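Local structure of putative oxidoreductase (Klebsiella pneumoniae subsp. pneumoniae MGH 78578, 3E82) at residues 346-349 with 350-353; 219-222 with 223-226; 337-340 with 341-345; 178-181 with 182-185; 101-104 with 105-108. The protein is a putative oxidoreductase of the Gfo/Idh/MocA family that probably uses a nicotinamide dinucleotide bound to its Rossmann domain. All coordinates share one frame; numbering follows the deposited sequence.

Contact 1: 346-349 with 350-353; sequences DLSD and DERN
S348 and E351 grip each other in both directions. The backbone N of S348 donates to E351 OE1 at 2.8 Å (N-H...O 162°), and the backbone N of E351 returns a bond to S348 OG at 3.2 Å. This reciprocal pair is a capping box, with S348 as the N-cap of helix 349-356. The amide of S348 reaches OE1 from above the carboxylate plane, 42° out of it. The serine hydroxyl sits between its own backbone N and carbonyl carbon (chi1 66°), which turns OG back over the first turn, where it lies 3.1 Å from E351 CG. A water lies 2.8 Å from S348 OG and makes a weak bond to E351 OE2. Behind the cap, the first main-chain helical bond runs from R352 N to S348 O at 2.9 Å, and N353 N to D349 O follows. R352 also sends its extended side chain back along the chain, where NE makes a weak bond to L347 O at 3.1 Å and L347 CB lies loosely over one guanidinium face, toward its rim. L347 packs on L324 and A328 of helix 320-339, seating the approach to the cap there. E351 OE2 forms a salt bridge with R108, so the carboxylate joins the helix start to helix 104-116; that positive partner would be expected to stabilise the ionised glutamate while it accepts the S348 amide.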
loop_
_atom_site.group_PDB
_atom_site.type_symbol
_atom_site.label_atom_id
_atom_site.label_comp_id
_atom_site.label_asym_id
_atom_site.label_seq_id
_atom_site.Cartn_x
_atom_site.Cartn_y
_atom_site.Cartn_z
ATOM N N ASP B 346 20.769 10.024 3.658
ATOM C CA ASP B 346 21.953 10.755 4.091
ATOM C C ASP B 346 23.152 9.827 4.273
ATOM O O ASP B 346 23.557 9.528 5.399
ATOM C CB ASP B 346 21.665 11.511 5.392
ATOM C CG ASP B 346 22.810 12.426 5.801
ATOM O OD1 ASP B 346 23.686 12.712 4.949
ATOM O OD2 ASP B 346 22.825 12.868 6.972
ATOM N N LEU B 347 23.701 9.374 3.149
ATOM C CA LEU B 347 24.860 8.482 3.117
ATOM C C LEU B 347 25.905 9.127 2.206
ATOM O O LEU B 347 25.561 9.729 1.191
ATOM C CB LEU B 347 24.476 7.113 2.544
ATOM C CG LEU B 347 23.395 6.275 3.236
ATOM C CD1 LEU B 347 22.974 5.098 2.341
ATOM C CD2 LEU B 347 23.928 5.773 4.566
ATOM N N SER B 348 27.177 9.002 2.568
ATOM C CA SER B 348 28.253 9.580 1.777
ATOM C C SER B 348 28.510 8.789 0.494
ATOM O O SER B 348 27.999 7.685 0.312
ATOM C CB SER B 348 29.530 9.624 2.607
ATOM O OG SER B 348 29.980 8.316 2.897
ATOM N N ASP B 349 29.310 9.360 -0.398
ATOM C CA ASP B 349 29.627 8.691 -1.651
ATOM C C ASP B 349 30.380 7.394 -1.410
ATOM O O ASP B 349 30.135 6.396 -2.080
ATOM C CB ASP B 349 30.452 9.614 -2.540
ATOM C CG ASP B 349 29.644 10.779 -3.059
ATOM O OD1 ASP B 349 28.788 10.562 -3.942
ATOM O OD2 ASP B 349 29.851 11.908 -2.571
ATOM N N ASP B 350 31.294 7.404 -0.445
ATOM C CA ASP B 350 32.058 6.205 -0.142
ATOM C C ASP B 350 31.159 5.123 0.461
ATOM O O ASP B 350 31.373 3.928 0.236
ATOM C CB ASP B 350 33.218 6.534 0.806
ATOM C CG ASP B 350 34.227 7.494 0.184
ATOM O OD1 ASP B 350 34.311 7.550 -1.066
ATOM O OD2 ASP B 350 34.943 8.186 0.942
ATOM N N GLU B 351 30.155 5.535 1.226
ATOM C CA GLU B 351 29.239 4.570 1.821
ATOM C C GLU B 351 28.385 3.958 0.710
ATOM O O GLU B 351 28.125 2.754 0.703
ATOM C CB GLU B 351 28.373 5.252 2.887
ATOM C CG GLU B 351 29.180 5.617 4.133
ATOM C CD GLU B 351 28.474 6.583 5.065
ATOM O OE1 GLU B 351 27.471 7.208 4.651
ATOM O OE2 GLU B 351 28.942 6.730 6.217
ATOM N N ARG B 352 27.979 4.792 -0.241
ATOM C CA ARG B 352 27.175 4.337 -1.372
ATOM C C ARG B 352 27.968 3.398 -2.271
ATOM O O ARG B 352 27.421 2.422 -2.786
ATOM C CB ARG B 352 26.696 5.527 -2.193
ATOM C CG ARG B 352 25.698 6.407 -1.482
ATOM C CD ARG B 352 25.597 7.742 -2.190
ATOM N NE ARG B 352 24.625 8.627 -1.562
ATOM C CZ ARG B 352 23.314 8.432 -1.606
ATOM N NH1 ARG B 352 22.823 7.380 -2.252
ATOM N NH2 ARG B 352 22.493 9.287 -1.004
ATOM N N ASN B 353 29.251 3.696 -2.470
ATOM C CA ASN B 353 30.102 2.853 -3.310
ATOM C C ASN B 353 30.158 1.476 -2.690
ATOM O O ASN B 353 29.967 0.462 -3.362
ATOM C CB ASN B 353 31.530 3.401 -3.392
ATOM C CG ASN B 353 31.605 4.733 -4.103
ATOM O OD1 ASN B 353 30.726 5.079 -4.893
ATOM N ND2 ASN B 353 32.672 5.486 -3.840
HETATM O O HOH W 1 31.449 8.428 5.269
#

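Contact 2: 219-222 with 223-226; sequences LNYP and AHKV
Opposite first torsions bring the rings of Y221 and H224 together: Y221 CG lies beside its backbone N (chi1 -74°), whereas H224 CG stands between N and the carbonyl carbon (chi1 78°). The two side chains run alongside each other in the same direction. Their planes are 12° from parallel, with centroids 4.5 Å apart, but the rings are slid apart and barely overlap; H224 NE2 lies over a tyrosine face and Y221 CD2 over an imidazole face. Farther along the tyrosine, V226 CG2 meets CE2 of Y221 obliquely at 3.6 Å. All this decorates the turn of the beta hairpin made by strands 214-220 and 225-231. L219 and V226 form an antiparallel hydrogen-bonded pair, in which L219 N reaches V226 O at 2.7 Å, while N220 and K225 are the adjoining non-hydrogen-bonded pair. Nearer the turn, Y221 N donates to H224 O at 3.1 Å, almost in line with the carbonyl bond. On the sheet face of N220 and K225, the lysine bends at chi2 and places NZ 2.8 Å from N220 OD1, above the amide carbonyl plane. N201 of the second subunit bonds to both N220 OD1 and K225 NZ, and Y221 OH bonds to G193 O. At this dimer interface the ammonium group thus meets neutral amide oxygens of both subunits, which would be expected to solvate its charge without cancelling it.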
loop_
_atom_site.group_PDB
_atom_site.type_symbol
_atom_site.label_atom_id
_atom_site.label_comp_id
_atom_site.label_asym_id
_atom_site.label_seq_id
_atom_site.Cartn_x
_atom_site.Cartn_y
_atom_site.Cartn_z
ATOM N N LEU B 219 9.457 3.128 -0.906
ATOM C CA LEU B 219 10.823 3.305 -1.373
ATOM C C LEU B 219 10.775 3.389 -2.902
ATOM O O LEU B 219 10.368 2.432 -3.566
ATOM C CB LEU B 219 11.697 2.124 -0.930
ATOM C CG LEU B 219 12.374 2.250 0.446
ATOM C CD1 LEU B 219 11.370 2.600 1.515
ATOM C CD2 LEU B 219 13.083 0.949 0.777
ATOM N N ASN B 220 11.179 4.535 -3.454
ATOM C CA ASN B 220 11.167 4.733 -4.908
ATOM C C ASN B 220 12.476 4.339 -5.596
ATOM O O ASN B 220 13.552 4.847 -5.256
ATOM C CB ASN B 220 10.856 6.198 -5.261
ATOM C CG ASN B 220 9.494 6.653 -4.756
ATOM O OD1 ASN B 220 8.452 6.075 -5.102
ATOM N ND2 ASN B 220 9.494 7.699 -3.934
ATOM N N TYR B 221 12.369 3.422 -6.555
ATOM C CA TYR B 221 13.509 2.967 -7.348
ATOM C C TYR B 221 13.250 3.457 -8.778
ATOM O O TYR B 221 12.118 3.776 -9.130
ATOM C CB TYR B 221 13.612 1.436 -7.316
ATOM C CG TYR B 221 14.116 0.892 -6.000
ATOM C CD1 TYR B 221 15.487 0.674 -5.788
ATOM C CD2 TYR B 221 13.236 0.627 -4.951
ATOM C CE1 TYR B 221 15.966 0.201 -4.555
ATOM C CE2 TYR B 221 13.702 0.157 -3.713
ATOM C CZ TYR B 221 15.070 -0.053 -3.527
ATOM O OH TYR B 221 15.533 -0.523 -2.321
ATOM N N PRO B 222 14.293 3.517 -9.621
ATOM C CA PRO B 222 14.096 3.990 -10.996
ATOM C C PRO B 222 13.030 3.258 -11.805
ATOM O O PRO B 222 12.281 3.886 -12.550
ATOM C CB PRO B 222 15.486 3.843 -11.616
ATOM C CG PRO B 222 16.400 4.048 -10.439
ATOM C CD PRO B 222 15.712 3.212 -9.373
ATOM N N ALA B 223 12.953 1.940 -11.660
ATOM C CA ALA B 223 11.987 1.177 -12.437
ATOM C C ALA B 223 10.986 0.347 -11.639
ATOM O O ALA B 223 10.346 -0.542 -12.193
ATOM C CB ALA B 223 12.724 0.273 -13.446
ATOM N N HIS B 224 10.864 0.603 -10.343
ATOM C CA HIS B 224 9.880 -0.131 -9.563
ATOM C C HIS B 224 9.623 0.504 -8.211
ATOM O O HIS B 224 10.349 1.412 -7.788
ATOM C CB HIS B 224 10.276 -1.608 -9.413
ATOM C CG HIS B 224 11.330 -1.868 -8.381
ATOM N ND1 HIS B 224 12.668 -1.624 -8.601
ATOM C CD2 HIS B 224 11.243 -2.398 -7.138
ATOM C CE1 HIS B 224 13.361 -1.999 -7.541
ATOM N NE2 HIS B 224 12.521 -2.471 -6.638
ATOM N N LYS B 225 8.582 0.023 -7.540
ATOM C CA LYS B 225 8.186 0.558 -6.244
ATOM C C LYS B 225 8.231 -0.483 -5.136
ATOM O O LYS B 225 7.956 -1.667 -5.354
ATOM C CB LYS B 225 6.759 1.121 -6.329
ATOM C CG LYS B 225 6.551 2.200 -7.393
ATOM C CD LYS B 225 7.304 3.486 -7.045
ATOM C CE LYS B 225 7.053 4.573 -8.095
ATOM N NZ LYS B 225 7.746 5.853 -7.793
ATOM N N VAL B 226 8.574 -0.020 -3.939
ATOM C CA VAL B 226 8.633 -0.873 -2.765
ATOM C C VAL B 226 7.750 -0.246 -1.694
ATOM O O VAL B 226 7.889 0.935 -1.362
ATOM C CB VAL B 226 10.081 -1.005 -2.232
ATOM C CG1 VAL B 226 10.069 -1.548 -0.795
ATOM C CG2 VAL B 226 10.879 -1.952 -3.140
#

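Contact 3: 337-340 with 341-345; sequences AESG and MVQTL
Helix 320-339 ends where G340 takes positive phi (77°), and the chain then leaves in an extended course through M341 to L345. This is a glycine-terminated helix C-terminus, and S339 ties its last turn to the departing segment. The backbone N of M341 donates to S339 OG at 3.0 Å. S339 OG can receive it because the hydroxyl stands between the serine N and carbonyl carbon (chi1 66°), facing the exit; the same oxygen is also bonded to R335 O one turn back. M341, a selenomethionine, brings CB to 3.2 Å from S339 OG before its side chain leads away. Q343 folds back toward the helix end by a bend at chi2, and its OE1 bonds to R335 NE. The exit also meets the second subunit: backbone bonds from G340 and V342 cross to it, and M341 packs on G340 of that chain. Within the exiting segment, Q343 NE2 donates to M341 O at 2.9 Å, coming from above the carbonyl plane, 54° out of it.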
loop_
_atom_site.group_PDB
_atom_site.type_symbol
_atom_site.label_atom_id
_atom_site.label_comp_id
_atom_site.label_asym_id
_atom_site.label_seq_id
_atom_site.Cartn_x
_atom_site.Cartn_y
_atom_site.Cartn_z
ATOM N N ALA B 337 7.611 11.807 6.725
ATOM C CA ALA B 337 6.349 11.797 7.443
ATOM C C ALA B 337 6.088 13.137 8.139
ATOM O O ALA B 337 4.962 13.613 8.171
ATOM C CB ALA B 337 6.342 10.660 8.461
ATOM N N GLU B 338 7.133 13.747 8.684
ATOM C CA GLU B 338 6.979 15.016 9.391
ATOM C C GLU B 338 6.898 16.213 8.455
ATOM O O GLU B 338 6.102 17.122 8.671
ATOM C CB GLU B 338 8.144 15.235 10.363
ATOM C CG GLU B 338 8.427 14.054 11.264
ATOM C CD GLU B 338 9.517 14.333 12.287
ATOM O OE1 GLU B 338 10.552 14.943 11.925
ATOM O OE2 GLU B 338 9.334 13.923 13.455
ATOM N N SER B 339 7.724 16.210 7.417
ATOM C CA SER B 339 7.750 17.326 6.483
ATOM C C SER B 339 6.712 17.222 5.374
ATOM O O SER B 339 6.332 18.237 4.775
ATOM C CB SER B 339 9.140 17.446 5.850
ATOM O OG SER B 339 9.426 16.322 5.029
ATOM N N GLY B 340 6.260 16.002 5.101
ATOM C CA GLY B 340 5.306 15.794 4.027
ATOM C C GLY B 340 6.071 15.850 2.716
ATOM O O GLY B 340 5.490 15.891 1.630
HETATM N N MSE B 341 7.396 15.822 2.824
HETATM C CA MSE B 341 8.284 15.905 1.669
HETATM C C MSE B 341 9.078 14.615 1.393
HETATM O O MSE B 341 9.627 14.010 2.315
HETATM C CB MSE B 341 9.250 17.074 1.900
HETATM C CG MSE B 341 10.211 17.374 0.777
HETATM SE SE MSE B 341 9.290 17.905 -0.828
HETATM C CE MSE B 341 9.590 16.281 -1.816
ATOM N N VAL B 342 9.130 14.201 0.123
ATOM C CA VAL B 342 9.887 13.012 -0.270
ATOM C C VAL B 342 11.332 13.250 0.164
ATOM O O VAL B 342 11.830 14.379 0.096
ATOM C CB VAL B 342 9.821 12.782 -1.806
ATOM C CG1 VAL B 342 10.817 11.726 -2.225
ATOM C CG2 VAL B 342 8.406 12.322 -2.201
ATOM N N GLN B 343 12.007 12.196 0.611
ATOM C CA GLN B 343 13.374 12.339 1.108
ATOM C C GLN B 343 14.407 11.451 0.422
ATOM O O GLN B 343 14.078 10.398 -0.119
ATOM C CB GLN B 343 13.396 12.037 2.614
ATOM C CG GLN B 343 12.433 12.849 3.476
ATOM C CD GLN B 343 12.873 14.296 3.651
ATOM O OE1 GLN B 343 14.063 14.579 3.792
ATOM N NE2 GLN B 343 11.915 15.216 3.656
ATOM N N THR B 344 15.666 11.881 0.451
ATOM C CA THR B 344 16.759 11.094 -0.119
ATOM C C THR B 344 17.548 10.578 1.087
ATOM O O THR B 344 17.301 11.020 2.203
ATOM C CB THR B 344 17.651 11.951 -1.060
ATOM O OG1 THR B 344 18.000 13.187 -0.423
ATOM C CG2 THR B 344 16.909 12.255 -2.356
ATOM N N LEU B 345 18.470 9.639 0.893
ATOM C CA LEU B 345 19.222 9.094 2.030
ATOM C C LEU B 345 20.492 9.875 2.366
ATOM O O LEU B 345 21.212 10.326 1.474
ATOM C CB LEU B 345 19.591 7.629 1.776
ATOM C CG LEU B 345 18.482 6.687 1.294
ATOM C CD1 LEU B 345 19.023 5.268 1.248
ATOM C CD2 LEU B 345 17.279 6.764 2.226
#

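Contact 4: 178-181 with 182-185; sequences FDLG and PHLI
One water is gripped by three groups where the helix is interrupted between D179 and H183. It donates to D179 O at 2.9 Å, accepts from the backbone N of H183 at 3.0 Å, and lies 2.9 Å from H183 ND1. The imidazole is brought round to it by a chi1 of 78°, which sets CG between the backbone N and the carbonyl carbon of H183. That same torsion carries H183 ND1 to 2.7 Å from L180 O, an approach oblique to the ring. P182 accounts for the break in the bonding: its nitrogen has no hydrogen to give, and its ring occupies the place of a donor, with CD 3.2 Å from F178 O. Helix 176-192 is accordingly kinked at this point, since neither P182 N nor H183 N bonds back to the turn before, and the water relays D179 O to H183 N in place of the direct helical bond. Regular geometry is regained with I185 N, which donates to G181 O at 2.9 Å and 163°. The side chain of I185 folds over the same carbonyl, its CG1 lying 3.2 Å from G181 O, and L184 CB also borders this carbonyl oxygen. In the C-terminal alpha/beta domain this helix lies between the sheet and helix 320-339: L184 touches S153 and C230 on strands 148-156 and 225-231, whereas P182 and I185 both rest on L330. P182 also touches K98, and H183 R127, both in loops, consistent with this stretch of helix facing the cleft between the two domains, as in other Gfo/Idh/MocA proteins.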
loop_
_atom_site.group_PDB
_atom_site.type_symbol
_atom_site.label_atom_id
_atom_site.label_comp_id
_atom_site.label_asym_id
_atom_site.label_seq_id
_atom_site.Cartn_x
_atom_site.Cartn_y
_atom_site.Cartn_z
ATOM N N PHE B 178 10.075 2.213 14.132
ATOM C CA PHE B 178 11.416 1.941 14.633
ATOM C C PHE B 178 11.661 0.501 15.050
ATOM O O PHE B 178 12.779 0.001 14.923
ATOM C CB PHE B 178 11.746 2.867 15.807
ATOM C CG PHE B 178 12.633 4.013 15.430
ATOM C CD1 PHE B 178 12.189 4.997 14.550
ATOM C CD2 PHE B 178 13.924 4.099 15.939
ATOM C CE1 PHE B 178 13.020 6.053 14.182
ATOM C CE2 PHE B 178 14.764 5.145 15.578
ATOM C CZ PHE B 178 14.312 6.126 14.698
ATOM N N ASP B 179 10.630 -0.171 15.550
ATOM C CA ASP B 179 10.797 -1.554 15.978
ATOM C C ASP B 179 10.729 -2.574 14.852
ATOM O O ASP B 179 11.599 -3.439 14.739
ATOM C CB ASP B 179 9.750 -1.937 17.033
ATOM C CG ASP B 179 9.873 -1.119 18.306
ATOM O OD1 ASP B 179 11.013 -0.849 18.741
ATOM O OD2 ASP B 179 8.823 -0.759 18.877
ATOM N N LEU B 180 9.703 -2.476 14.017
ATOM C CA LEU B 180 9.535 -3.444 12.943
ATOM C C LEU B 180 9.981 -2.986 11.564
ATOM O O LEU B 180 10.218 -3.812 10.685
ATOM C CB LEU B 180 8.080 -3.899 12.927
ATOM C CG LEU B 180 7.763 -4.468 14.313
ATOM C CD1 LEU B 180 6.356 -4.116 14.706
ATOM C CD2 LEU B 180 7.994 -5.969 14.319
ATOM N N GLY B 181 10.095 -1.677 11.371
ATOM C CA GLY B 181 10.555 -1.160 10.095
ATOM C C GLY B 181 11.919 -1.716 9.685
ATOM O O GLY B 181 12.109 -2.062 8.525
ATOM N N PRO B 182 12.886 -1.830 10.613
ATOM C CA PRO B 182 14.220 -2.348 10.282
ATOM C C PRO B 182 14.329 -3.637 9.466
ATOM O O PRO B 182 15.046 -3.656 8.467
ATOM C CB PRO B 182 14.892 -2.454 11.651
ATOM C CG PRO B 182 14.338 -1.253 12.356
ATOM C CD PRO B 182 12.856 -1.336 12.004
ATOM N N HIS B 183 13.634 -4.706 9.852
ATOM C CA HIS B 183 13.761 -5.941 9.077
ATOM C C HIS B 183 13.075 -5.836 7.712
ATOM O O HIS B 183 13.513 -6.448 6.737
ATOM C CB HIS B 183 13.231 -7.154 9.853
ATOM C CG HIS B 183 11.740 -7.275 9.862
ATOM N ND1 HIS B 183 10.925 -6.424 10.575
ATOM C CD2 HIS B 183 10.916 -8.152 9.239
ATOM C CE1 HIS B 183 9.661 -6.771 10.392
ATOM N NE2 HIS B 183 9.629 -7.816 9.585
ATOM N N LEU B 184 12.006 -5.049 7.654
ATOM C CA LEU B 184 11.273 -4.829 6.409
ATOM C C LEU B 184 12.203 -4.104 5.432
ATOM O O LEU B 184 12.295 -4.456 4.251
ATOM C CB LEU B 184 10.032 -3.971 6.690
ATOM C CG LEU B 184 8.648 -4.635 6.707
ATOM C CD1 LEU B 184 8.722 -6.030 7.280
ATOM C CD2 LEU B 184 7.671 -3.764 7.480
ATOM N N ILE B 185 12.892 -3.084 5.938
ATOM C CA ILE B 185 13.823 -2.308 5.124
ATOM C C ILE B 185 15.029 -3.143 4.697
ATOM O O ILE B 185 15.375 -3.196 3.518
ATOM C CB ILE B 185 14.358 -1.082 5.893
ATOM C CG1 ILE B 185 13.212 -0.130 6.228
ATOM C CG2 ILE B 185 15.429 -0.370 5.061
ATOM C CD1 ILE B 185 13.582 0.879 7.299
HETATM O O HOH W 2 12.634 -5.218 12.626
#

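Contact 5: 101-104 with 105-108; sequences TLDM and QEAR
D103 OD1 accepts the backbone N of E106 at 2.9 Å and 166°, meeting it nearly along the carboxylate C-O axis. D103 is the N-cap of helix 104-116, and a chi1 of 70° swings its carboxylate over the first turn, where OD1 also lies 3.0 Å from E106 CG. Its other oxygen, OD2, receives a water at 2.6 Å; the same water makes only a weak bond to E106 OE2. The two carboxylates are turned 84° against each other. D103 O has two donors, T101 OG1 at 2.7 Å from above the carbonyl plane and, more weakly, A107 N at 3.3 Å. This side-chain N-cap begins the helix that follows strand 93-96 in the Rossmann domain, and T101 OG1 also packs 3.3 Å from A107 CB. M104 O is satisfied by R108 N at 2.9 Å. M104, a selenomethionine, packs on L324 and M327 of helix 320-339 and brings CE obliquely to the R108 guanidinium, 3.7 Å from NH2. The polar end of R108 is engaged by two acceptors near the C-terminus: NE is taken by E351 and NH2 by D346 O.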
loop_
_atom_site.group_PDB
_atom_site.type_symbol
_atom_site.label_atom_id
_atom_site.label_comp_id
_atom_site.label_asym_id
_atom_site.label_seq_id
_atom_site.Cartn_x
_atom_site.Cartn_y
_atom_site.Cartn_z
ATOM N N THR B 101 22.962 1.812 16.881
ATOM C CA THR B 101 23.262 2.966 17.720
ATOM C C THR B 101 21.979 3.796 17.766
ATOM O O THR B 101 20.968 3.424 17.157
ATOM C CB THR B 101 24.387 3.843 17.121
ATOM O OG1 THR B 101 24.012 4.265 15.805
ATOM C CG2 THR B 101 25.705 3.075 17.066
ATOM N N LEU B 102 22.011 4.922 18.473
ATOM C CA LEU B 102 20.819 5.755 18.554
ATOM C C LEU B 102 20.797 6.831 17.474
ATOM O O LEU B 102 19.737 7.368 17.159
ATOM C CB LEU B 102 20.691 6.361 19.954
ATOM C CG LEU B 102 20.534 5.290 21.043
ATOM C CD1 LEU B 102 20.299 5.955 22.391
ATOM C CD2 LEU B 102 19.362 4.371 20.700
ATOM N N ASP B 103 21.959 7.151 16.906
ATOM C CA ASP B 103 22.022 8.129 15.824
ATOM C C ASP B 103 23.091 7.729 14.825
ATOM O O ASP B 103 23.965 6.919 15.133
ATOM C CB ASP B 103 22.255 9.566 16.332
ATOM C CG ASP B 103 23.652 9.797 16.899
ATOM O OD1 ASP B 103 24.597 9.044 16.581
ATOM O OD2 ASP B 103 23.804 10.777 17.662
HETATM N N MSE B 104 23.032 8.298 13.630
HETATM C CA MSE B 104 23.982 7.930 12.593
HETATM C C MSE B 104 25.443 8.309 12.786
HETATM O O MSE B 104 26.327 7.562 12.365
HETATM C CB MSE B 104 23.471 8.417 11.245
HETATM C CG MSE B 104 22.199 7.684 10.848
HETATM SE SE MSE B 104 21.595 8.163 9.095
HETATM C CE MSE B 104 22.885 7.148 8.053
ATOM N N GLN B 105 25.724 9.443 13.423
ATOM C CA GLN B 105 27.127 9.785 13.603
ATOM C C GLN B 105 27.841 8.743 14.474
ATOM O O GLN B 105 28.961 8.355 14.168
ATOM C CB GLN B 105 27.303 11.210 14.174
ATOM C CG GLN B 105 27.089 11.395 15.656
ATOM C CD GLN B 105 27.730 12.697 16.177
ATOM O OE1 GLN B 105 27.520 13.776 15.622
ATOM N NE2 GLN B 105 28.509 12.587 17.248
ATOM N N GLU B 106 27.196 8.261 15.535
ATOM C CA GLU B 106 27.840 7.259 16.379
ATOM C C GLU B 106 28.002 5.956 15.602
ATOM O O GLU B 106 28.998 5.252 15.766
ATOM C CB GLU B 106 27.045 7.015 17.663
ATOM C CG GLU B 106 26.828 8.282 18.488
ATOM C CD GLU B 106 27.020 8.064 19.983
ATOM O OE1 GLU B 106 26.665 6.975 20.489
ATOM O OE2 GLU B 106 27.518 8.998 20.655
ATOM N N ALA B 107 27.031 5.634 14.749
ATOM C CA ALA B 107 27.141 4.419 13.948
ATOM C C ALA B 107 28.400 4.565 13.083
ATOM O O ALA B 107 29.229 3.663 13.010
ATOM C CB ALA B 107 25.907 4.251 13.062
ATOM N N ARG B 108 28.550 5.718 12.440
ATOM C CA ARG B 108 29.713 5.942 11.588
ATOM C C ARG B 108 31.005 5.874 12.387
ATOM O O ARG B 108 32.021 5.374 11.896
ATOM C CB ARG B 108 29.612 7.295 10.876
ATOM C CG ARG B 108 28.547 7.318 9.796
ATOM C CD ARG B 108 28.612 8.570 8.928
ATOM N NE ARG B 108 27.758 8.431 7.750
ATOM C CZ ARG B 108 26.540 8.950 7.628
ATOM N NH1 ARG B 108 26.015 9.667 8.613
ATOM N NH2 ARG B 108 25.832 8.729 6.525
HETATM O O HOH W 3 26.144 11.450 18.577
#

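Contacts 1 and 5 meet directly, although their centres are about 15 Å apart: R108 NE lies 2.6 Å from E351 OE2 in a salt bridge, so the N-terminal turns of helices 349-356 and 104-116 are joined, linking the Rossmann domain to the C-terminal helix. Contact 3 runs on into contact 1 along the chain, and R352 NH2 comes to 3.0 Å from L345 O. Contacts 2 and 3 do not touch, their nearest atoms being about 5 Å apart, yet both border the second subunit. Contact 4 is the most central, about 8 Å from the chain centre, and its nearest atoms are about 6 Å from contact 5.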